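Local coordinates for putative mannose-1-phosphate guanylyl transferase (Thermus thermophilus, PDB 2CU2), which probably transfers a guanylyl group from GTP to mannose-1-phosphate to make GDP-mannose, at residues H110-D115 and F251-V256; R280-D285 and V297-G302; E199-H204 and Y235-K240. All blocks are in the same frame, centred on the assembly; numbering follows the deposited sequence.

Contact 1: residues H110-D115 and F251-V256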
loop_
_atom_site.group_PDB
_atom_site.type_symbol
_atom_site.label_atom_id
_atom_site.label_comp_id
_atom_site.label_asym_id
_atom_site.label_seq_id
_atom_site.Cartn_x
_atom_site.Cartn_y
_atom_site.Cartn_z
ATOM N N HIS A 110 25.249 -6.530 1.698
ATOM C CA HIS A 110 25.330 -6.738 0.254
ATOM C C HIS A 110 24.681 -8.067 -0.165
ATOM O O HIS A 110 24.537 -8.993 0.622
ATOM C CB HIS A 110 26.808 -6.737 -0.147
ATOM C CG HIS A 110 27.346 -5.332 -0.091
ATOM N ND1 HIS A 110 28.578 -4.986 -0.541
ATOM C CD2 HIS A 110 26.721 -4.186 0.416
ATOM C CE1 HIS A 110 28.692 -3.664 -0.307
ATOM N NE2 HIS A 110 27.596 -3.160 0.263
ATOM N N TYR A 111 24.251 -8.127 -1.436
ATOM C CA TYR A 111 23.727 -9.386 -1.956
ATOM C C TYR A 111 24.768 -10.107 -2.814
ATOM O O TYR A 111 25.445 -9.514 -3.642
ATOM C CB TYR A 111 22.484 -9.085 -2.790
ATOM C CG TYR A 111 22.102 -10.298 -3.560
ATOM C CD1 TYR A 111 21.367 -11.307 -2.946
ATOM C CD2 TYR A 111 22.534 -10.463 -4.876
ATOM C CE1 TYR A 111 21.056 -12.466 -3.640
ATOM C CE2 TYR A 111 22.232 -11.626 -5.569
ATOM C CZ TYR A 111 21.499 -12.625 -4.955
ATOM O OH TYR A 111 21.184 -13.781 -5.642
ATOM N N VAL A 112 24.889 -11.410 -2.589
ATOM C CA VAL A 112 25.820 -12.258 -3.323
ATOM C C VAL A 112 24.997 -13.453 -3.796
ATOM O O VAL A 112 24.295 -14.080 -3.006
ATOM C CB VAL A 112 26.971 -12.726 -2.412
ATOM C CG1 VAL A 112 27.825 -13.769 -3.133
ATOM C CG2 VAL A 112 27.826 -11.513 -2.013
ATOM N N GLY A 113 25.064 -13.756 -5.085
ATOM C CA GLY A 113 24.274 -14.855 -5.603
ATOM C C GLY A 113 24.987 -16.176 -5.819
ATOM O O GLY A 113 24.415 -17.087 -6.416
ATOM N N ASP A 114 26.219 -16.296 -5.337
ATOM C CA ASP A 114 26.983 -17.540 -5.498
ATOM C C ASP A 114 27.974 -17.627 -4.342
ATOM O O ASP A 114 29.097 -17.134 -4.441
ATOM C CB ASP A 114 27.739 -17.528 -6.830
ATOM C CG ASP A 114 28.290 -18.896 -7.204
ATOM O OD1 ASP A 114 28.593 -19.693 -6.293
ATOM O OD2 ASP A 114 28.435 -19.169 -8.417
ATOM N N ASP A 115 27.550 -18.256 -3.252
ATOM C CA ASP A 115 28.380 -18.379 -2.064
ATOM C C ASP A 115 29.737 -19.030 -2.310
ATOM O O ASP A 115 30.760 -18.565 -1.793
ATOM C CB ASP A 115 27.622 -19.147 -0.978
ATOM C CG ASP A 115 26.380 -18.410 -0.509
ATOM O OD1 ASP A 115 26.048 -17.364 -1.103
ATOM O OD2 ASP A 115 25.734 -18.877 0.454
ATOM N N PHE A 251 30.634 -13.740 -9.214
ATOM C CA PHE A 251 29.278 -13.973 -8.746
ATOM C C PHE A 251 28.405 -12.722 -8.851
ATOM O O PHE A 251 28.890 -11.599 -8.886
ATOM C CB PHE A 251 29.364 -14.424 -7.289
ATOM C CG PHE A 251 30.267 -13.501 -6.525
ATOM C CD1 PHE A 251 29.789 -12.267 -6.099
ATOM C CD2 PHE A 251 31.577 -13.872 -6.268
ATOM C CE1 PHE A 251 30.631 -11.402 -5.415
ATOM C CE2 PHE A 251 32.414 -12.999 -5.579
ATOM C CZ PHE A 251 31.945 -11.764 -5.150
ATOM N N PRO A 252 27.081 -12.953 -8.944
ATOM C CA PRO A 252 26.125 -11.860 -8.920
ATOM C C PRO A 252 26.263 -11.044 -7.633
ATOM O O PRO A 252 26.425 -11.575 -6.541
ATOM C CB PRO A 252 24.724 -12.462 -9.021
ATOM C CG PRO A 252 24.923 -13.860 -9.599
ATOM C CD PRO A 252 26.393 -14.228 -9.080
ATOM N N TRP A 253 26.237 -9.709 -7.803
ATOM C CA TRP A 253 26.484 -8.863 -6.641
ATOM C C TRP A 253 25.777 -7.506 -6.746
ATOM O O TRP A 253 25.789 -6.833 -7.767
ATOM C CB TRP A 253 27.995 -8.657 -6.516
ATOM C CG TRP A 253 28.293 -7.671 -5.455
ATOM C CD1 TRP A 253 28.514 -7.940 -4.085
ATOM C CD2 TRP A 253 28.469 -6.244 -5.626
ATOM N NE1 TRP A 253 28.820 -6.822 -3.377
ATOM C CE2 TRP A 253 28.790 -5.706 -4.357
ATOM C CE3 TRP A 253 28.379 -5.394 -6.727
ATOM C CZ2 TRP A 253 29.018 -4.346 -4.217
ATOM C CZ3 TRP A 253 28.608 -4.035 -6.588
ATOM C CH2 TRP A 253 28.925 -3.508 -5.324
ATOM N N ASP A 254 25.105 -7.139 -5.637
ATOM C CA ASP A 254 24.449 -5.836 -5.563
ATOM C C ASP A 254 24.530 -5.283 -4.137
ATOM O O ASP A 254 24.464 -6.011 -3.159
ATOM C CB ASP A 254 22.984 -6.017 -5.963
ATOM C CG ASP A 254 22.457 -4.728 -6.579
ATOM O OD1 ASP A 254 22.273 -3.767 -5.831
ATOM O OD2 ASP A 254 22.221 -4.703 -7.786
ATOM N N ASP A 255 24.721 -3.957 -4.031
ATOM C CA ASP A 255 24.807 -3.386 -2.694
ATOM C C ASP A 255 23.428 -3.262 -2.032
ATOM O O ASP A 255 23.298 -2.995 -0.844
ATOM C CB ASP A 255 25.527 -2.032 -2.769
ATOM C CG ASP A 255 24.583 -0.933 -3.242
ATOM O OD1 ASP A 255 24.808 0.216 -2.854
ATOM O OD2 ASP A 255 23.675 -1.217 -4.015
ATOM N N VAL A 256 22.380 -3.464 -2.859
ATOM C CA VAL A 256 21.007 -3.347 -2.362
ATOM C C VAL A 256 20.724 -1.985 -1.724
ATOM O O VAL A 256 20.189 -1.879 -0.628
ATOM C CB VAL A 256 20.744 -4.462 -1.349
ATOM C CG1 VAL A 256 19.242 -4.585 -1.103
ATOM C CG2 VAL A 256 21.279 -5.785 -1.870
HETATM O O HOH W 1 30.346 -7.315 -0.669
#
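Over one face of the His110 imidazole sits Asp255 CA, 4.1 Å from the ring centroid in a CH-pi contact, while His110 ND1 comes up to the edge of the Trp253 indole near NE1. Both rings belong to a short antiparallel beta ribbon, strands 111-112 and 253-254 with their flanking residues, set within the GT-A-type nucleotidyltransferase part of the chain. Val112 CG2 approaches the edge of the same indole, near its plane, at CD1. The imidazole and the five-membered indole ring are turned 77° against each other, and a water joins them, lying 2.9 Å from His110 ND1 and accepting from Trp253 NE1. Tyr111 and Asp254 form the hydrogen-bonded pair of the ribbon: Tyr111 N gives a nearly straight bond to Asp254 O (2.7 Å), and Asp254 N answers to Tyr111 O. Val112 and Trp253 are the non-hydrogen-bonded pair that follows, beyond which Gly113 N reaches Pro252 O.

The two faces of the ribbon differ. On the face of Val112 and Trp253, Val112 CG1 lies 3.9 Å from Phe251 CD1. The Phe251 side chain also packs on Ala117 and Ala121 of helix 115-128 and on Leu137 and Leu139 of strand 134-139. Asp114 is the N-cap of that helix, its OD1 accepting from Ala117 N. On the face of Tyr111 and Asp254, helix 261-266 packs on both residues through Val265, and the Asp254 carboxylate forms a salt bridge with Arg264. Asp254 also closes an Asx turn that leads the chain out of the strand into Val256, whose CG2 lies 3.6 Å from Tyr111 CB. In this turn Asp254 OD1 takes the N-H of Val256 at 3.0 Å on its anti lone pair, away from OD2.

Contact 2: residues R280-D285 and V297-G302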
loop_
_atom_site.group_PDB
_atom_site.type_symbol
_atom_site.label_atom_id
_atom_site.label_comp_id
_atom_site.label_asym_id
_atom_site.label_seq_id
_atom_site.Cartn_x
_atom_site.Cartn_y
_atom_site.Cartn_z
ATOM N N ARG A 280 1.005 -11.821 -0.127
ATOM C CA ARG A 280 0.656 -12.243 -1.485
ATOM C C ARG A 280 0.450 -11.074 -2.452
ATOM O O ARG A 280 -0.145 -10.053 -2.099
ATOM C CB ARG A 280 -0.615 -13.096 -1.444
ATOM C CG ARG A 280 -1.183 -13.484 -2.810
ATOM C CD ARG A 280 -2.508 -14.253 -2.659
ATOM N NE ARG A 280 -3.067 -14.684 -3.941
ATOM C CZ ARG A 280 -4.181 -15.405 -4.075
ATOM N NH1 ARG A 280 -4.870 -15.784 -3.002
ATOM N NH2 ARG A 280 -4.611 -15.747 -5.285
ATOM N N HIS A 281 0.935 -11.238 -3.678
ATOM C CA HIS A 281 0.789 -10.204 -4.699
ATOM C C HIS A 281 -0.270 -10.585 -5.721
ATOM O O HIS A 281 -0.120 -11.574 -6.440
ATOM C CB HIS A 281 2.097 -9.978 -5.452
ATOM C CG HIS A 281 1.999 -8.928 -6.517
ATOM N ND1 HIS A 281 2.791 -8.930 -7.646
ATOM C CD2 HIS A 281 1.214 -7.828 -6.612
ATOM C CE1 HIS A 281 2.498 -7.878 -8.388
ATOM N NE2 HIS A 281 1.544 -7.193 -7.782
ATOM N N VAL A 282 -1.338 -9.801 -5.785
ATOM C CA VAL A 282 -2.396 -10.047 -6.756
ATOM C C VAL A 282 -2.076 -9.081 -7.887
ATOM O O VAL A 282 -2.207 -7.866 -7.735
ATOM C CB VAL A 282 -3.786 -9.737 -6.169
ATOM C CG1 VAL A 282 -4.841 -9.803 -7.265
ATOM C CG2 VAL A 282 -4.112 -10.742 -5.067
ATOM N N ALA A 283 -1.637 -9.626 -9.014
ATOM C CA ALA A 283 -1.256 -8.768 -10.136
ATOM C C ALA A 283 -2.232 -8.874 -11.322
ATOM O O ALA A 283 -2.463 -9.935 -11.892
ATOM C CB ALA A 283 0.152 -9.158 -10.589
ATOM N N LEU A 284 -2.832 -7.716 -11.667
ATOM C CA LEU A 284 -3.768 -7.668 -12.791
ATOM C C LEU A 284 -3.341 -6.628 -13.835
ATOM O O LEU A 284 -3.417 -5.428 -13.625
ATOM C CB LEU A 284 -5.153 -7.309 -12.246
ATOM C CG LEU A 284 -5.841 -8.475 -11.531
ATOM C CD1 LEU A 284 -6.789 -8.004 -10.430
ATOM C CD2 LEU A 284 -6.682 -9.339 -12.470
ATOM N N ASP A 285 -2.841 -7.120 -14.984
ATOM C CA ASP A 285 -2.348 -6.188 -15.992
ATOM C C ASP A 285 -1.233 -5.316 -15.412
ATOM O O ASP A 285 -1.203 -4.108 -15.574
ATOM C CB ASP A 285 -3.516 -5.300 -16.429
ATOM C CG ASP A 285 -3.087 -4.461 -17.629
ATOM O OD1 ASP A 285 -2.435 -5.023 -18.514
ATOM O OD2 ASP A 285 -3.368 -3.261 -17.648
ATOM N N VAL A 297 -2.196 -8.912 1.810
ATOM C CA VAL A 297 -2.173 -8.977 0.355
ATOM C C VAL A 297 -1.887 -7.604 -0.268
ATOM O O VAL A 297 -2.209 -6.561 0.285
ATOM C CB VAL A 297 -3.540 -9.479 -0.113
ATOM C CG1 VAL A 297 -3.642 -9.373 -1.632
ATOM C CG2 VAL A 297 -3.735 -10.925 0.304
ATOM N N VAL A 298 -1.227 -7.637 -1.440
ATOM C CA VAL A 298 -0.983 -6.395 -2.160
ATOM C C VAL A 298 -1.508 -6.472 -3.593
ATOM O O VAL A 298 -1.109 -7.315 -4.386
ATOM C CB VAL A 298 0.521 -6.128 -2.172
ATOM C CG1 VAL A 298 0.835 -4.980 -3.130
ATOM C CG2 VAL A 298 0.992 -5.755 -0.778
ATOM N N ALA A 299 -2.537 -5.726 -3.971
ATOM C CA ALA A 299 -3.116 -5.893 -5.290
ATOM C C ALA A 299 -2.783 -4.691 -6.155
ATOM O O ALA A 299 -2.965 -3.540 -5.748
ATOM C CB ALA A 299 -4.630 -6.069 -5.191
ATOM N N THR A 300 -2.269 -4.965 -7.345
ATOM C CA THR A 300 -1.925 -3.918 -8.280
ATOM C C THR A 300 -2.769 -4.184 -9.516
ATOM O O THR A 300 -2.917 -5.326 -9.954
ATOM C CB THR A 300 -0.419 -3.929 -8.606
ATOM O OG1 THR A 300 -0.051 -5.186 -9.191
ATOM C CG2 THR A 300 0.385 -3.733 -7.328
ATOM N N LEU A 301 -3.336 -3.117 -10.060
ATOM C CA LEU A 301 -4.208 -3.219 -11.208
ATOM C C LEU A 301 -3.839 -2.169 -12.252
ATOM O O LEU A 301 -3.917 -0.962 -11.992
ATOM C CB LEU A 301 -5.654 -3.019 -10.723
ATOM C CG LEU A 301 -6.244 -3.721 -9.500
ATOM C CD1 LEU A 301 -7.451 -2.963 -9.022
ATOM C CD2 LEU A 301 -6.643 -5.155 -9.853
ATOM N N GLY A 302 -3.415 -2.641 -13.421
ATOM C CA GLY A 302 -3.067 -1.751 -14.518
ATOM C C GLY A 302 -1.959 -0.735 -14.297
ATOM O O GLY A 302 -2.069 0.410 -14.736
#
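Two parallel strands of the C-terminal beta-helix-like domain, 280-284 and 297-301, lie in register here, their axes 4.6 Å apart and inclined by 13°. Val298 N, bonded to Arg280 O, starts a ladder of five backbone hydrogen bonds that ends with Gly302 N on Leu284 O. On the face of His281 and Thr300 the ladder gains a side-chain bond, 2.9 Å between His281 NE2 and Thr300 OG1, with the hydroxyl at the imidazole edge. The two side chains cross at about a right angle. His281 keeps CG anti to its backbone N (chi1 180°), and this carries the ring across to the neighbouring strand, CD2 lying 3.3 Å from Val298 O. Thr300 OG1 has a second partner, Thr286 OG1, on the residue right after Asp285. The other face is mostly aliphatic beyond Arg280: Val282 CG2 meets Val297 CG1 at 3.7 Å, and Val282 CB rests beside Ala299 CB. Residues 297-300 also pair in parallel with a strand of the second subunit, so the sheet continues through the dimer interface. In-register parallel strands from successive coils are consistent with the beta-helix domain of the mannose-1-phosphate guanylyltransferase family.

Contact 3: residues E199-H204 and Y235-K240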
loop_
_atom_site.group_PDB
_atom_site.type_symbol
_atom_site.label_atom_id
_atom_site.label_comp_id
_atom_site.label_asym_id
_atom_site.label_seq_id
_atom_site.Cartn_x
_atom_site.Cartn_y
_atom_site.Cartn_z
ATOM N N GLU A 199 50.438 -0.015 9.262
ATOM C CA GLU A 199 51.382 0.862 8.577
ATOM C C GLU A 199 50.662 1.860 7.668
ATOM O O GLU A 199 51.083 2.991 7.486
ATOM C CB GLU A 199 52.350 -0.007 7.769
ATOM C CG GLU A 199 53.452 0.799 7.065
ATOM C CD GLU A 199 54.115 1.753 8.038
ATOM O OE1 GLU A 199 54.263 1.407 9.196
ATOM O OE2 GLU A 199 54.552 2.815 7.600
ATOM N N LEU A 200 49.557 1.397 7.051
ATOM C CA LEU A 200 48.793 2.315 6.214
ATOM C C LEU A 200 48.182 3.454 7.035
ATOM O O LEU A 200 48.097 4.593 6.600
ATOM C CB LEU A 200 47.689 1.531 5.498
ATOM C CG LEU A 200 48.207 0.757 4.281
ATOM C CD1 LEU A 200 47.120 -0.073 3.603
ATOM C CD2 LEU A 200 48.790 1.642 3.181
ATOM N N PHE A 201 47.693 3.098 8.246
ATOM C CA PHE A 201 47.172 4.143 9.128
ATOM C C PHE A 201 48.263 5.188 9.399
ATOM O O PHE A 201 48.054 6.394 9.345
ATOM C CB PHE A 201 46.742 3.511 10.466
ATOM C CG PHE A 201 45.370 2.874 10.421
ATOM C CD1 PHE A 201 44.510 3.097 9.349
ATOM C CD2 PHE A 201 44.961 2.080 11.483
ATOM C CE1 PHE A 201 43.246 2.511 9.347
ATOM C CE2 PHE A 201 43.697 1.496 11.473
ATOM C CZ PHE A 201 42.835 1.705 10.403
ATOM N N ARG A 202 49.464 4.668 9.736
ATOM C CA ARG A 202 50.590 5.545 10.057
ATOM C C ARG A 202 50.898 6.536 8.926
ATOM O O ARG A 202 51.219 7.696 9.149
ATOM C CB ARG A 202 51.812 4.669 10.330
ATOM C CG ARG A 202 53.112 5.473 10.356
ATOM C CD ARG A 202 54.014 5.070 11.527
ATOM N NE ARG A 202 55.423 5.090 11.122
ATOM C CZ ARG A 202 56.023 3.903 10.911
ATOM N NH1 ARG A 202 55.342 2.780 11.064
ATOM N NH2 ARG A 202 57.305 3.866 10.537
ATOM N N ARG A 203 50.820 6.030 7.673
ATOM C CA ARG A 203 51.211 6.866 6.530
ATOM C C ARG A 203 50.116 7.854 6.082
ATOM O O ARG A 203 50.384 9.002 5.769
ATOM C CB ARG A 203 51.562 5.965 5.342
ATOM C CG ARG A 203 52.789 5.083 5.564
ATOM C CD ARG A 203 53.015 4.130 4.382
ATOM N NE ARG A 203 54.183 3.283 4.620
ATOM C CZ ARG A 203 54.377 2.217 3.814
ATOM N NH1 ARG A 203 53.536 1.952 2.826
ATOM N NH2 ARG A 203 55.436 1.435 4.020
ATOM N N HIS A 204 48.851 7.365 5.982
ATOM C CA HIS A 204 47.800 8.238 5.416
ATOM C C HIS A 204 46.669 8.608 6.390
ATOM O O HIS A 204 45.776 9.375 6.058
ATOM C CB HIS A 204 47.181 7.593 4.164
ATOM C CG HIS A 204 48.215 6.877 3.348
ATOM N ND1 HIS A 204 48.573 5.593 3.571
ATOM C CD2 HIS A 204 48.899 7.340 2.220
ATOM C CE1 HIS A 204 49.468 5.292 2.614
ATOM N NE2 HIS A 204 49.685 6.321 1.791
ATOM N N TYR A 235 38.207 5.995 1.387
ATOM C CA TYR A 235 38.748 7.332 1.167
ATOM C C TYR A 235 39.963 7.609 2.054
ATOM O O TYR A 235 40.923 8.261 1.666
ATOM C CB TYR A 235 37.643 8.345 1.475
ATOM C CG TYR A 235 38.157 9.732 1.312
ATOM C CD1 TYR A 235 38.557 10.182 0.058
ATOM C CD2 TYR A 235 38.162 10.614 2.395
ATOM C CE1 TYR A 235 38.940 11.504 -0.121
ATOM C CE2 TYR A 235 38.553 11.934 2.219
ATOM C CZ TYR A 235 38.944 12.378 0.968
ATOM O OH TYR A 235 39.313 13.696 0.779
ATOM N N GLY A 236 39.883 7.111 3.302
ATOM C CA GLY A 236 40.935 7.411 4.265
ATOM C C GLY A 236 42.228 6.642 3.980
ATOM O O GLY A 236 43.328 7.083 4.289
ATOM N N VAL A 237 42.073 5.436 3.402
ATOM C CA VAL A 237 43.247 4.589 3.216
ATOM C C VAL A 237 43.391 4.080 1.779
ATOM O O VAL A 237 44.406 4.259 1.119
ATOM C CB VAL A 237 43.130 3.401 4.172
ATOM C CG1 VAL A 237 44.173 2.343 3.818
ATOM C CG2 VAL A 237 43.349 3.860 5.602
ATOM N N MET A 238 42.338 3.386 1.313
ATOM C CA MET A 238 42.443 2.677 0.042
ATOM C C MET A 238 42.873 3.577 -1.120
ATOM O O MET A 238 43.721 3.230 -1.931
ATOM C CB MET A 238 41.091 2.028 -0.256
ATOM C CG MET A 238 40.788 0.862 0.687
ATOM S SD MET A 238 42.224 -0.188 0.953
ATOM C CE MET A 238 41.719 -0.911 2.522
ATOM N N GLU A 239 42.229 4.755 -1.213
ATOM C CA GLU A 239 42.500 5.627 -2.352
ATOM C C GLU A 239 43.928 6.182 -2.337
ATOM O O GLU A 239 44.409 6.771 -3.298
ATOM C CB GLU A 239 41.482 6.768 -2.335
ATOM C CG GLU A 239 40.051 6.266 -2.538
ATOM C CD GLU A 239 39.090 7.432 -2.463
ATOM O OE1 GLU A 239 37.891 7.200 -2.395
ATOM O OE2 GLU A 239 39.553 8.571 -2.477
ATOM N N LYS A 240 44.601 6.003 -1.186
ATOM C CA LYS A 240 45.971 6.505 -1.072
ATOM C C LYS A 240 47.008 5.374 -1.050
ATOM O O LYS A 240 48.209 5.590 -1.172
ATOM C CB LYS A 240 46.067 7.349 0.201
ATOM C CG LYS A 240 44.763 8.091 0.513
ATOM C CD LYS A 240 44.984 9.581 0.784
ATOM C CE LYS A 240 43.670 10.365 0.864
ATOM N NZ LYS A 240 43.455 10.829 2.233
#
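The side chains of His204 and Lys240 run antiparallel alongside each other, and the flat side of the imidazole is what Lys240 meets. The carbonyl carbon of Lys240 lies 4.0 Å above one face of the His204 ring, offset toward its rim, while Arg203 CB packs on the opposite face. The closest side-chain approach is between His204 CD2 and Lys240 CB, 3.5 Å apart. His204 NE2 comes to 3.4 Å from Lys240 O, but the angle is too poor for a hydrogen bond, so this edge of the contact is one of packing. What fixes the ring is its own helix: His204 ND1 donates to Leu200 O at 3.2 Å, in the plane of that carbonyl and on a lone pair. The same oxygen also accepts from His204 N, so two N-H groups of one residue share it. With CG anti to its carbonyl carbon (chi1 -37°), the imidazole is folded back along the helix to make this bond.

Deeper in, Val237 splits its two methyls between two partners. CG1 meets Leu200 CD1 at 3.8 Å, the two side chains crossing at about a right angle. CG2 comes to the edge of the Phe201 ring, in its plane and 4.0 Å from CE1. Val237 also packs on Met197, about one turn before Leu200 and Phe201, and on Leu205 just beyond the end of helix 194-204; Phe201 meets the ring of His208 in the following helix.

No hydrogen bond or salt bridge joins the two segments. This is packing, largely apolar at Val237, of the last turns of helix 194-204 against residues 236-240 at helix 233-238, in the alpha/beta GT-A-like nucleotidyltransferase fold.

In the fold
From the N terminus, the chain first passes through residues 110-115, just after strand 102-107 of the large mixed sheet. It then runs through helix 194-204 to helix 233-238, and contact 3 joins these two helices, closing a loop of 30 residues, most of them helical. Strand 244-249 returns the chain to the sheet, and residues 251-256 complete contact 1, which ties the chain leaving strand 102-107 to that leaving strand 244-249; contact 3 is thus nested inside its much longer loop. Contact 2 follows in series, closing a short loop between strands 280-284 and 297-301 of the C-terminal domain. Its centre is about 51 Å from that of contact 3, on the opposite side of the chain's centre, where the second subunit joins.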